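PDB 6ZZ5: SmhB from Serratia marcescens, which forms, in the soluble state seen here, one component of Smh, a tripartite alpha-pore-forming toxin that probably acts by assembling in target membranes. Local coordinates for residues P4-N9 and V321-D326; N13-Q18 and T276-M281; A19-T24 and I216-A221; S129-L134 and G266-A271; N147-V152 and S252-A257. All coordinates share one frame; numbering follows the deposited sequence.

Contact 1: P4-N9 and V321-D326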
# COMPACT_ATOMS: atom_id res chain seq x y z
N PRO A 4 -22.72 -7.98 -0.68
CA PRO A 4 -22.00 -6.92 0.01
C PRO A 4 -20.97 -7.45 1.01
O PRO A 4 -19.91 -6.82 1.09
CB PRO A 4 -23.06 -6.05 0.71
CG PRO A 4 -24.32 -6.30 -0.09
CD PRO A 4 -24.18 -7.71 -0.69
N THR A 5 -21.26 -8.52 1.75
CA THR A 5 -20.33 -9.01 2.77
C THR A 5 -19.04 -9.51 2.10
O THR A 5 -17.95 -9.31 2.67
CB THR A 5 -20.96 -10.07 3.67
OG1 THR A 5 -22.04 -9.42 4.34
CG2 THR A 5 -19.94 -10.63 4.64
N LEU A 6 -19.14 -10.12 0.94
CA LEU A 6 -17.94 -10.64 0.20
C LEU A 6 -17.20 -9.47 -0.45
O LEU A 6 -15.96 -9.56 -0.45
CB LEU A 6 -18.37 -11.71 -0.81
CG LEU A 6 -19.09 -12.92 -0.19
CD1 LEU A 6 -19.60 -13.89 -1.25
CD2 LEU A 6 -18.23 -13.64 0.86
N TYR A 7 -17.92 -8.43 -0.90
CA TYR A 7 -17.27 -7.22 -1.46
C TYR A 7 -16.52 -6.53 -0.32
O TYR A 7 -15.39 -6.09 -0.54
CB TYR A 7 -18.25 -6.20 -2.05
CG TYR A 7 -18.92 -6.51 -3.35
CD1 TYR A 7 -18.23 -7.13 -4.39
CD2 TYR A 7 -20.22 -6.07 -3.60
CE1 TYR A 7 -18.84 -7.36 -5.62
CE2 TYR A 7 -20.86 -6.33 -4.81
CZ TYR A 7 -20.16 -6.96 -5.82
OH TYR A 7 -20.77 -7.20 -7.02
N MET A 8 -17.16 -6.41 0.86
CA MET A 8 -16.52 -5.87 2.09
C MET A 8 -15.23 -6.63 2.39
O MET A 8 -14.20 -5.98 2.64
CB MET A 8 -17.44 -5.91 3.30
CG MET A 8 -18.68 -4.95 3.18
SD MET A 8 -18.24 -3.20 3.32
CE MET A 8 -17.79 -3.25 5.08
N ASN A 9 -15.28 -7.95 2.42
CA ASN A 9 -14.13 -8.79 2.76
C ASN A 9 -13.03 -8.58 1.72
O ASN A 9 -11.86 -8.43 2.12
CB ASN A 9 -14.53 -10.26 2.88
CG ASN A 9 -13.42 -11.05 3.52
OD1 ASN A 9 -13.00 -10.75 4.64
ND2 ASN A 9 -12.97 -12.08 2.83
N VAL A 321 -20.04 -14.16 7.95
CA VAL A 321 -19.61 -13.08 8.89
C VAL A 321 -18.36 -13.55 9.64
O VAL A 321 -17.45 -12.74 9.87
CB VAL A 321 -20.76 -12.61 9.78
CG1 VAL A 321 -20.27 -11.65 10.81
CG2 VAL A 321 -21.85 -12.02 8.89
N THR A 322 -18.24 -14.81 9.95
CA THR A 322 -17.15 -15.30 10.81
C THR A 322 -15.82 -15.11 10.08
O THR A 322 -14.84 -14.71 10.71
CB THR A 322 -17.38 -16.75 11.23
OG1 THR A 322 -18.50 -16.71 12.14
CG2 THR A 322 -16.16 -17.29 11.91
N LYS A 323 -15.81 -15.34 8.79
CA LYS A 323 -14.58 -15.19 7.98
C LYS A 323 -14.15 -13.71 7.97
O LYS A 323 -12.97 -13.42 8.15
CB LYS A 323 -14.84 -15.78 6.59
CG LYS A 323 -13.77 -15.51 5.53
CD LYS A 323 -14.16 -16.09 4.17
CE LYS A 323 -15.47 -15.49 3.68
NZ LYS A 323 -15.82 -15.91 2.31
N VAL A 324 -15.07 -12.78 7.83
CA VAL A 324 -14.75 -11.35 7.84
C VAL A 324 -14.25 -10.98 9.23
O VAL A 324 -13.22 -10.25 9.33
CB VAL A 324 -15.92 -10.48 7.38
CG1 VAL A 324 -15.50 -9.04 7.46
CG2 VAL A 324 -16.35 -10.88 5.99
N LEU A 325 -14.91 -11.41 10.29
CA LEU A 325 -14.46 -11.05 11.66
C LEU A 325 -13.03 -11.60 11.94
O LEU A 325 -12.18 -10.86 12.47
CB LEU A 325 -15.47 -11.55 12.70
CG LEU A 325 -16.77 -10.71 12.78
CD1 LEU A 325 -17.72 -11.35 13.75
CD2 LEU A 325 -16.52 -9.24 13.15
N ASP A 326 -12.78 -12.87 11.62
CA ASP A 326 -11.43 -13.49 11.72
C ASP A 326 -10.41 -12.60 10.96
O ASP A 326 -9.32 -12.35 11.51
CB ASP A 326 -11.43 -14.90 11.15
CG ASP A 326 -12.14 -15.94 12.00
OD1 ASP A 326 -12.53 -15.61 13.13
OD2 ASP A 326 -12.22 -17.11 11.55

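Contact 2: N13-Q18 and T276-M281. With EDO (1,2-ethanediol), chain H.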
# COMPACT_ATOMS: atom_id res chain seq x y z
N ASN A 13 -9.27 -6.93 2.45
CA ASN A 13 -8.05 -7.72 2.19
C ASN A 13 -7.15 -6.93 1.21
O ASN A 13 -5.93 -6.83 1.50
CB ASN A 13 -8.34 -9.11 1.64
CG ASN A 13 -8.96 -10.06 2.66
OD1 ASN A 13 -8.92 -9.79 3.87
ND2 ASN A 13 -9.49 -11.18 2.18
N ALA A 14 -7.72 -6.36 0.14
CA ALA A 14 -6.94 -5.68 -0.92
C ALA A 14 -6.36 -4.37 -0.37
O ALA A 14 -5.19 -4.10 -0.62
CB ALA A 14 -7.79 -5.44 -2.15
N GLN A 15 -7.13 -3.62 0.43
CA GLN A 15 -6.66 -2.31 0.88
C GLN A 15 -5.59 -2.51 1.94
O GLN A 15 -4.63 -1.77 1.94
CB GLN A 15 -7.75 -1.46 1.49
CG GLN A 15 -7.30 -0.06 1.79
CD GLN A 15 -8.42 0.86 2.22
OE1 GLN A 15 -9.25 0.55 3.06
NE2 GLN A 15 -8.39 2.06 1.69
N SER A 16 -5.82 -3.48 2.86
CA SER A 16 -4.88 -3.81 3.95
C SER A 16 -3.51 -4.28 3.42
O SER A 16 -2.46 -3.83 3.92
CB SER A 16 -5.51 -4.81 4.87
OG SER A 16 -6.63 -4.16 5.46
N SER A 17 -3.51 -5.15 2.43
CA SER A 17 -2.26 -5.71 1.85
C SER A 17 -1.54 -4.58 1.10
O SER A 17 -0.35 -4.38 1.33
CB SER A 17 -2.56 -6.89 0.96
OG SER A 17 -3.51 -6.57 0.00
N GLN A 18 -2.29 -3.79 0.33
CA GLN A 18 -1.68 -2.66 -0.42
C GLN A 18 -1.11 -1.63 0.55
O GLN A 18 -0.02 -1.09 0.26
CB GLN A 18 -2.66 -2.02 -1.40
CG GLN A 18 -1.96 -1.18 -2.45
CD GLN A 18 -1.64 0.20 -1.94
OE1 GLN A 18 -2.34 0.76 -1.09
NE2 GLN A 18 -0.58 0.79 -2.49
N THR A 276 -7.02 3.12 -5.91
CA THR A 276 -7.81 1.98 -6.42
C THR A 276 -8.36 1.17 -5.25
O THR A 276 -9.57 0.94 -5.21
CB THR A 276 -7.02 1.11 -7.40
OG1 THR A 276 -6.61 2.00 -8.44
CG2 THR A 276 -7.84 -0.01 -7.98
N ALA A 277 -7.52 0.76 -4.33
CA ALA A 277 -7.97 -0.02 -3.14
C ALA A 277 -9.01 0.77 -2.34
O ALA A 277 -10.01 0.18 -1.86
CB ALA A 277 -6.80 -0.44 -2.29
N ALA A 278 -8.81 2.07 -2.14
CA ALA A 278 -9.71 2.91 -1.34
C ALA A 278 -11.07 3.05 -2.05
O ALA A 278 -12.10 3.06 -1.38
CB ALA A 278 -9.11 4.25 -1.00
N THR A 279 -11.07 3.17 -3.37
CA THR A 279 -12.27 3.23 -4.19
C THR A 279 -13.02 1.90 -4.05
O THR A 279 -14.23 1.93 -3.79
CB THR A 279 -11.94 3.57 -5.65
OG1 THR A 279 -11.25 4.81 -5.57
CG2 THR A 279 -13.16 3.64 -6.54
N GLN A 280 -12.36 0.77 -4.25
CA GLN A 280 -12.99 -0.56 -4.07
C GLN A 280 -13.60 -0.64 -2.64
O GLN A 280 -14.74 -1.05 -2.51
CB GLN A 280 -11.97 -1.65 -4.37
CG GLN A 280 -12.46 -3.06 -4.11
CD GLN A 280 -11.46 -4.19 -4.28
OE1 GLN A 280 -10.26 -3.99 -4.39
NE2 GLN A 280 -11.93 -5.42 -4.16
N MET A 281 -12.90 -0.20 -1.61
CA MET A 281 -13.42 -0.27 -0.21
C MET A 281 -14.66 0.59 -0.08
O MET A 281 -15.64 0.09 0.47
CB MET A 281 -12.37 0.14 0.83
CG MET A 281 -12.74 -0.22 2.25
SD MET A 281 -12.89 -1.98 2.56
CE MET A 281 -14.66 -2.09 2.76
C1 EDO H . -3.44 -1.49 -8.74
O1 EDO H . -4.26 -2.21 -7.83
C2 EDO H . -4.26 -0.78 -9.75
O2 EDO H . -4.12 0.63 -9.72

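Contact 3: A19-T24 and I216-A221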
# COMPACT_ATOMS: atom_id res chain seq x y z
N ALA A 19 -1.81 -1.34 1.65
CA ALA A 19 -1.39 -0.34 2.63
C ALA A 19 -0.00 -0.71 3.19
O ALA A 19 0.79 0.19 3.42
CB ALA A 19 -2.43 -0.16 3.69
N LEU A 20 0.26 -1.97 3.45
CA LEU A 20 1.59 -2.41 3.94
C LEU A 20 2.68 -2.19 2.90
O LEU A 20 3.80 -1.79 3.26
CB LEU A 20 1.52 -3.89 4.31
CG LEU A 20 0.67 -4.18 5.55
CD1 LEU A 20 0.74 -5.63 5.87
CD2 LEU A 20 1.13 -3.38 6.75
N HIS A 21 2.33 -2.35 1.65
CA HIS A 21 3.30 -2.14 0.54
C HIS A 21 3.64 -0.65 0.45
O HIS A 21 4.83 -0.27 0.46
CB HIS A 21 2.66 -2.70 -0.75
CG HIS A 21 3.54 -2.71 -1.94
ND1 HIS A 21 3.15 -3.28 -3.17
CD2 HIS A 21 4.82 -2.28 -2.09
CE1 HIS A 21 4.15 -3.12 -4.03
NE2 HIS A 21 5.19 -2.50 -3.38
N ILE A 22 2.62 0.23 0.34
CA ILE A 22 2.89 1.70 0.28
C ILE A 22 3.56 2.16 1.58
O ILE A 22 4.49 2.98 1.51
CB ILE A 22 1.65 2.53 -0.13
CG1 ILE A 22 2.02 4.02 -0.23
CG2 ILE A 22 0.44 2.34 0.79
CD1 ILE A 22 0.96 4.87 -0.91
N GLN A 23 3.22 1.60 2.75
CA GLN A 23 3.89 2.01 4.01
C GLN A 23 5.42 1.74 3.91
O GLN A 23 6.25 2.66 4.18
CB GLN A 23 3.34 1.23 5.20
CG GLN A 23 4.09 1.50 6.46
CD GLN A 23 3.44 0.77 7.62
OE1 GLN A 23 3.41 -0.44 7.63
NE2 GLN A 23 2.99 1.49 8.61
N THR A 24 5.80 0.55 3.48
CA THR A 24 7.24 0.20 3.31
C THR A 24 7.88 1.12 2.28
O THR A 24 9.01 1.58 2.50
CB THR A 24 7.40 -1.26 2.89
OG1 THR A 24 6.74 -2.04 3.89
CG2 THR A 24 8.85 -1.68 2.81
N ILE A 216 13.03 -1.70 -1.74
CA ILE A 216 12.29 -2.41 -0.67
C ILE A 216 12.22 -3.90 -0.96
O ILE A 216 12.10 -4.32 -2.12
CB ILE A 216 10.88 -1.83 -0.46
CG1 ILE A 216 9.98 -1.94 -1.68
CG2 ILE A 216 11.01 -0.39 0.01
CD1 ILE A 216 8.54 -1.69 -1.39
N ALA A 217 12.23 -4.64 0.13
CA ALA A 217 11.90 -6.07 0.14
C ALA A 217 10.79 -6.28 1.18
O ALA A 217 10.83 -5.67 2.29
CB ALA A 217 13.10 -6.90 0.46
N MET A 218 9.81 -7.07 0.78
CA MET A 218 8.79 -7.57 1.70
C MET A 218 8.72 -9.09 1.54
O MET A 218 8.63 -9.63 0.41
CB MET A 218 7.45 -6.89 1.43
CG MET A 218 7.53 -5.34 1.38
SD MET A 218 5.93 -4.56 1.31
CE MET A 218 5.26 -4.86 2.94
N MET A 219 8.73 -9.75 2.66
CA MET A 219 8.74 -11.21 2.74
C MET A 219 7.77 -11.60 3.83
O MET A 219 7.27 -10.72 4.51
CB MET A 219 10.17 -11.67 3.01
CG MET A 219 11.04 -11.43 1.81
SD MET A 219 12.74 -11.25 2.25
CE MET A 219 12.67 -9.70 3.15
N THR A 220 7.50 -12.89 3.97
CA THR A 220 6.61 -13.45 5.01
C THR A 220 7.47 -14.24 6.01
O THR A 220 8.56 -14.74 5.68
CB THR A 220 5.53 -14.34 4.38
OG1 THR A 220 6.18 -15.35 3.62
CG2 THR A 220 4.57 -13.54 3.54
N ALA A 221 7.00 -14.28 7.26
CA ALA A 221 7.56 -15.14 8.31
C ALA A 221 6.38 -16.00 8.73
O ALA A 221 5.26 -15.42 8.86
CB ALA A 221 8.10 -14.28 9.46

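Contact 4: S129-L134 and G266-A271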
# COMPACT_ATOMS: atom_id res chain seq x y z
N SER A 129 -5.97 13.07 -3.24
CA SER A 129 -5.28 14.39 -3.23
C SER A 129 -3.77 14.15 -3.20
O SER A 129 -3.03 14.84 -3.91
CB SER A 129 -5.68 15.24 -2.06
OG SER A 129 -7.01 15.65 -2.20
N LEU A 130 -3.34 13.16 -2.44
CA LEU A 130 -1.90 12.84 -2.30
C LEU A 130 -1.38 12.31 -3.64
O LEU A 130 -0.33 12.75 -4.08
CB LEU A 130 -1.67 11.85 -1.17
CG LEU A 130 -0.23 11.33 -1.08
CD1 LEU A 130 0.75 12.49 -0.84
CD2 LEU A 130 -0.10 10.22 -0.06
N ASN A 131 -2.14 11.41 -4.28
CA ASN A 131 -1.83 10.88 -5.63
C ASN A 131 -1.68 12.05 -6.58
O ASN A 131 -0.71 12.06 -7.36
CB ASN A 131 -2.87 9.86 -6.08
CG ASN A 131 -2.49 9.17 -7.35
OD1 ASN A 131 -1.34 8.76 -7.53
ND2 ASN A 131 -3.49 8.96 -8.19
N ASP A 132 -2.61 13.00 -6.57
CA ASP A 132 -2.58 14.15 -7.51
C ASP A 132 -1.30 14.95 -7.29
O ASP A 132 -0.59 15.26 -8.28
CB ASP A 132 -3.83 15.03 -7.38
CG ASP A 132 -5.09 14.30 -7.84
OD1 ASP A 132 -4.93 13.30 -8.54
OD2 ASP A 132 -6.22 14.73 -7.45
N LYS A 133 -0.95 15.27 -6.04
CA LYS A 133 0.26 16.07 -5.76
C LYS A 133 1.51 15.27 -6.22
O LYS A 133 2.42 15.89 -6.77
CB LYS A 133 0.39 16.36 -4.28
CG LYS A 133 -0.70 17.27 -3.75
CD LYS A 133 -0.56 17.50 -2.25
CE LYS A 133 -1.82 18.07 -1.64
NZ LYS A 133 -1.47 19.08 -0.62
N LEU A 134 1.50 13.95 -6.03
CA LEU A 134 2.63 13.06 -6.38
C LEU A 134 2.75 13.02 -7.92
O LEU A 134 3.89 12.97 -8.43
CB LEU A 134 2.45 11.67 -5.77
CG LEU A 134 2.85 11.54 -4.30
CD1 LEU A 134 2.32 10.22 -3.74
CD2 LEU A 134 4.37 11.66 -4.13
N GLY A 266 7.75 5.94 -8.58
CA GLY A 266 7.33 4.68 -7.92
C GLY A 266 6.46 4.98 -6.71
O GLY A 266 5.46 4.22 -6.46
N LEU A 267 6.74 6.08 -5.99
CA LEU A 267 5.91 6.49 -4.83
C LEU A 267 4.53 6.90 -5.37
O LEU A 267 3.50 6.46 -4.79
CB LEU A 267 6.58 7.62 -4.06
CG LEU A 267 5.78 8.17 -2.89
CD1 LEU A 267 5.43 7.09 -1.88
CD2 LEU A 267 6.52 9.33 -2.26
N GLN A 268 4.48 7.61 -6.49
CA GLN A 268 3.20 7.94 -7.15
C GLN A 268 2.46 6.67 -7.59
O GLN A 268 1.24 6.56 -7.31
CB GLN A 268 3.38 8.91 -8.32
CG GLN A 268 2.01 9.36 -8.83
CD GLN A 268 1.51 8.46 -9.94
OE1 GLN A 268 2.29 8.14 -10.83
NE2 GLN A 268 0.23 8.14 -9.92
N THR A 269 3.16 5.69 -8.14
CA THR A 269 2.58 4.39 -8.56
C THR A 269 1.89 3.73 -7.35
O THR A 269 0.72 3.28 -7.47
CB THR A 269 3.59 3.45 -9.22
OG1 THR A 269 4.02 4.18 -10.36
CG2 THR A 269 2.99 2.13 -9.63
N GLN A 270 2.58 3.70 -6.21
CA GLN A 270 2.02 3.12 -4.98
C GLN A 270 0.77 3.90 -4.57
O GLN A 270 -0.24 3.29 -4.14
CB GLN A 270 3.07 3.13 -3.89
CG GLN A 270 4.29 2.31 -4.23
CD GLN A 270 3.86 0.87 -4.22
OE1 GLN A 270 3.25 0.39 -3.27
NE2 GLN A 270 3.99 0.24 -5.34
N ALA A 271 0.79 5.22 -4.67
CA ALA A 271 -0.35 6.07 -4.26
C ALA A 271 -1.55 5.78 -5.17
O ALA A 271 -2.67 5.75 -4.64
CB ALA A 271 0.01 7.55 -4.25

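Contact 5: N147-V152 and S252-A257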
# COMPACT_ATOMS: atom_id res chain seq x y z
N ASN A 147 17.87 18.19 -17.26
CA ASN A 147 18.72 19.41 -17.21
C ASN A 147 20.13 19.00 -16.77
O ASN A 147 21.08 19.46 -17.37
CB ASN A 147 18.13 20.48 -16.30
CG ASN A 147 16.91 21.13 -16.91
OD1 ASN A 147 16.83 21.26 -18.13
ND2 ASN A 147 15.97 21.57 -16.08
N LEU A 148 20.25 18.17 -15.74
CA LEU A 148 21.54 17.69 -15.21
C LEU A 148 22.24 16.88 -16.29
O LEU A 148 23.44 17.15 -16.49
CB LEU A 148 21.37 16.87 -13.95
CG LEU A 148 22.62 16.19 -13.43
CD1 LEU A 148 23.66 17.22 -13.01
CD2 LEU A 148 22.27 15.30 -12.26
N ASN A 149 21.53 16.02 -17.01
CA ASN A 149 22.14 15.26 -18.14
C ASN A 149 22.68 16.26 -19.17
O ASN A 149 23.82 16.05 -19.65
CB ASN A 149 21.21 14.23 -18.77
CG ASN A 149 21.98 13.08 -19.39
OD1 ASN A 149 23.01 12.69 -18.86
ND2 ASN A 149 21.55 12.59 -20.53
N ASN A 150 21.93 17.31 -19.49
CA ASN A 150 22.41 18.38 -20.43
C ASN A 150 23.66 19.08 -19.90
O ASN A 150 24.65 19.24 -20.66
CB ASN A 150 21.33 19.40 -20.77
CG ASN A 150 20.22 18.77 -21.58
OD1 ASN A 150 20.46 17.77 -22.27
ND2 ASN A 150 19.01 19.30 -21.49
N VAL A 151 23.67 19.46 -18.63
CA VAL A 151 24.84 20.17 -18.04
C VAL A 151 26.08 19.31 -18.25
O VAL A 151 27.10 19.89 -18.58
CB VAL A 151 24.65 20.52 -16.55
CG1 VAL A 151 25.96 20.96 -15.90
CG2 VAL A 151 23.58 21.58 -16.35
N VAL A 152 26.04 18.00 -18.04
CA VAL A 152 27.26 17.16 -18.18
C VAL A 152 27.42 16.63 -19.62
O VAL A 152 28.23 15.72 -19.77
CB VAL A 152 27.29 15.99 -17.16
CG1 VAL A 152 27.35 16.48 -15.72
CG2 VAL A 152 26.12 15.03 -17.37
N SER A 252 27.71 9.49 -13.34
CA SER A 252 27.38 8.99 -11.99
C SER A 252 26.29 9.84 -11.32
O SER A 252 25.43 9.27 -10.62
CB SER A 252 28.63 8.96 -11.18
OG SER A 252 29.31 7.76 -11.45
N GLU A 253 26.35 11.16 -11.47
CA GLU A 253 25.42 12.07 -10.77
C GLU A 253 24.06 11.97 -11.47
O GLU A 253 23.03 12.04 -10.81
CB GLU A 253 25.99 13.49 -10.76
CG GLU A 253 27.17 13.65 -9.82
CD GLU A 253 28.43 12.91 -10.21
OE1 GLU A 253 28.92 13.15 -11.36
OE2 GLU A 253 28.91 12.09 -9.37
N VAL A 254 24.06 11.80 -12.79
CA VAL A 254 22.82 11.59 -13.55
C VAL A 254 22.17 10.31 -13.04
O VAL A 254 20.96 10.31 -12.94
CB VAL A 254 23.08 11.54 -15.06
CG1 VAL A 254 21.83 11.05 -15.79
CG2 VAL A 254 23.53 12.89 -15.58
N LEU A 255 22.94 9.24 -12.90
CA LEU A 255 22.42 7.92 -12.45
C LEU A 255 21.68 8.11 -11.12
O LEU A 255 20.59 7.58 -10.96
CB LEU A 255 23.59 6.94 -12.27
CG LEU A 255 23.51 5.55 -12.89
CD1 LEU A 255 22.72 5.54 -14.18
CD2 LEU A 255 24.93 5.01 -13.19
N VAL A 256 22.33 8.74 -10.16
CA VAL A 256 21.72 9.05 -8.84
C VAL A 256 20.43 9.85 -9.06
O VAL A 256 19.40 9.48 -8.48
CB VAL A 256 22.74 9.76 -7.94
CG1 VAL A 256 22.09 10.29 -6.69
CG2 VAL A 256 23.91 8.82 -7.61
N ALA A 257 20.46 10.91 -9.87
CA ALA A 257 19.27 11.77 -10.09
C ALA A 257 18.15 10.90 -10.68
O ALA A 257 16.97 11.06 -10.26
CB ALA A 257 19.59 12.91 -11.01

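Contact 1: P4-N9 and V321-D326
T5 opens the contact by sending its methyl, CG2, towards V324, and the meeting is methyl on methyl: T5 CG2 lies 3.8 Å from V324 CG2. The threonine's torsion sets this up, with CG2 anti to the backbone N and the hydroxyl OG1 turned to the side of that N (chi1 -63°), which presents the methyl rather than the hydroxyl to V324. L6 comes next, at the more exposed margin. Its CD2 sits 3.6 Å from K323 NZ, the two side chains running at about a right angle to each other; the lysine reaches this spot by a bend at chi3 (60°) that brings its end back towards the N-terminal helix. Segments 4-9 and 321-326 run nearly parallel, 18° apart, with their axes 10.1 Å from each other at closest approach. This is a loose parallel pair in the long helical bundle expected of an HBL-type toxin, joining the start of helix 4-30 to the start of helix 321-336. Helix 44-92 covers T5 and V321 through F83 and Q86, while P4 and M8 rest on helix 252-300. One turn after T5, N9 lies alongside V324, the two side chains passing in opposite directions. Its carboxamide oxygen OD1 stands 3.6 Å from V324 CG2, and its CB is 3.7 Å from the same methyl, which is therefore met by T5 CG2 as well as by the CB and OD1 of N9.

Contact 2: N13-Q18 and T276-M281
An antiparallel helix pair of the toxin's long bundle makes this contact, helix 4-30 running against helix 252-300 with an angle of 154° between the two segments. The axes approach to 8.7 Å, and the small A277 lets them, its methyl facing A14 and the backbone of Q15; the backbones come nearest at Q15 and A277, whose CA atoms are 4.8 Å apart. A277 CB presses on the opposite helix 3.7 Å from Q15 CA, so little side chain stands between the two helices here. Q15 then reaches along the partner helix. Its CG is anti to the backbone N (chi1 -173°) and the chain stays extended, which carries the carboxamide past A277 to A278 and M281. The amide nitrogen NE2 rests over A278, 3.4 Å from A278 CA and 3.5 Å from A278 CB, while Q15 OE1 comes up to the methylene CG of M281 at 3.7 Å. The Q15 and M281 side chains cross at about a right angle, the methionine bending at chi2 and chi3 so that its end leads away, CE meeting M8 of the same helix 4-30. Helix 44-92 closes over this group, with I72 and N75 against Q15 and N75 also against M281; A278 also meets R124 and I127 of helix 99-151. T276 OG1 is hydrogen-bonded to O2 of a 1,2-ethanediol, probably from the crystallisation liquor, at 3.1 Å. At the less buried margin Q280 stretches out, and Q280 OE1 stops 3.6 Å from A14 CB.

Contact 3: A19-T24 and I216-A221
Segment 19-24 of helix 4-30 and strand 216-221 run in roughly opposite senses, 145° apart, with their axes 9.5 Å from each other; the nearest CA pairs are H21 with M218 and T24 with I216. The contact lays the small mixed sheet against the helical bundle, consistent with the head region of ClyA/HBL-type toxins. M218 carries much of the packing. It bends at chi3 (70°) so that its methyl, CE, enters beside T24 OG1 at 3.3 Å and close to the carbonyl oxygen of L20. That hydroxyl is spoken for within its own helix: T24 OG1 donates to L20 O at 3.0 Å, reaching it from the face opposite the one used by T24 N. The sulfur of M218 also makes a Met-aromatic contact, 4.9 Å from SD to the ring centroid of H21 and oblique to the ring. I216 CD1 approaches the edge of the same ring, 3.8 Å from H21 CD2, while I216 CG2 meets T24 CG2, methyl to methyl. I177 of helix 156-184 packs on H21, I216 and M218, and neighbouring strand 191-196 adds T194 against T24. The strand's opposite side is covered by helix 349-359, through I349, V353 and L356.

Contact 4: S129-L134 and G266-A271
L267 meets L134 across the interface with the two leucine side chains at about a right angle, L267 CD2 lying 3.7 Å from L134 CD2. Q268 follows and makes the polar link: its amide nitrogen, NE2, donates to N131 OD1 at 2.9 Å, with a nearly straight N-H...O angle of 170°. The bond lies close to the plane of the glutamine's own amide, and the two amide planes are 27° apart. The glutamine bends sharply at chi2 to bring its NE2 back to the asparagine, and Q268 CG meanwhile rests 3.8 Å from L134 C. N131 is held from a second side as well, since its ND2 is hydrogen-bonded to OE1 of Q272, the residue after A271, which should fix the rotation of the amide. One turn on from L267, A271 offers its methyl to L134: A271 CB is 3.6 Å from L134 CD1, and 3.7 Å from N131 OD1. The segments run antiparallel, 155° apart, with axes 8.9 Å from each other. This buried pairing joins helix 99-151 to helix 252-300 inside the bundle. Helix 44-92 covers L130 and L134 with H60, helix 4-30 brings Y25 and C26 against L267, and D174 of helix 156-184 touches T269 and Q270.

Contact 5: N147-V152 and S252-A257
Apolar packing dominates, and V254 is its focus. L148 CG stands 4.0 Å from V254 CG2, the two side chains passing in opposite directions, and V152 brings its own CG2 to within 3.8 Å of that same V254 methyl. L148 CD2 packs on A257 CB one turn further on, at 3.8 Å, and also lies 3.6 Å from E253 O. L148 gets there with CG anti to its N (chi1 173°), which points the branch at the partner helix. The segments are almost exactly antiparallel, 177° apart, with axes 9.5 Å from each other, and they join the last turn of helix 99-151 to the first turns of helix 252-300 at one end of the long helical bundle. V152 is the first residue after helix 99-151 to leave helical backbone angles, so the pairing continues just past the helix end. Helix 44-92 adds S46 on L148 and I50 on A257, and L159 of helix 156-184 touches both N149 and V254. Polar atoms contribute in a different way. N149 sets its carboxamide oxygen against the valine, OD1 lying 3.3 Å from V254 CG2; this oxygen is buried here and has no partner in the model. The other end of the amide is held, N149 ND2 donating to N156 OD1, while N150 OD1 accepts from N156 ND2.

The five contacts are strung along an elongated bundle, contacts 1 and 5 lying about 51 Å apart between centres, on opposite sides of the chain's centre. Helix 4-30 serves contacts 1, 2 and 3 in turn, and helix 252-300 serves contacts 2, 4 and 5; contacts 4 and 5 also share helix 99-151. Contacts 2 and 4, with centres about 15 Å apart, touch through Q18 and Q270, and contact 3 touches contact 4 through H21, I22, Q270 and A271. Along the chain, contacts 2 to 5 are nested inside the loop closed by contact 1, whereas contact 3 crosses contacts 4 and 5. Contact 3 alone brings in the small sheet. Each contact joins residues at least 100 positions apart.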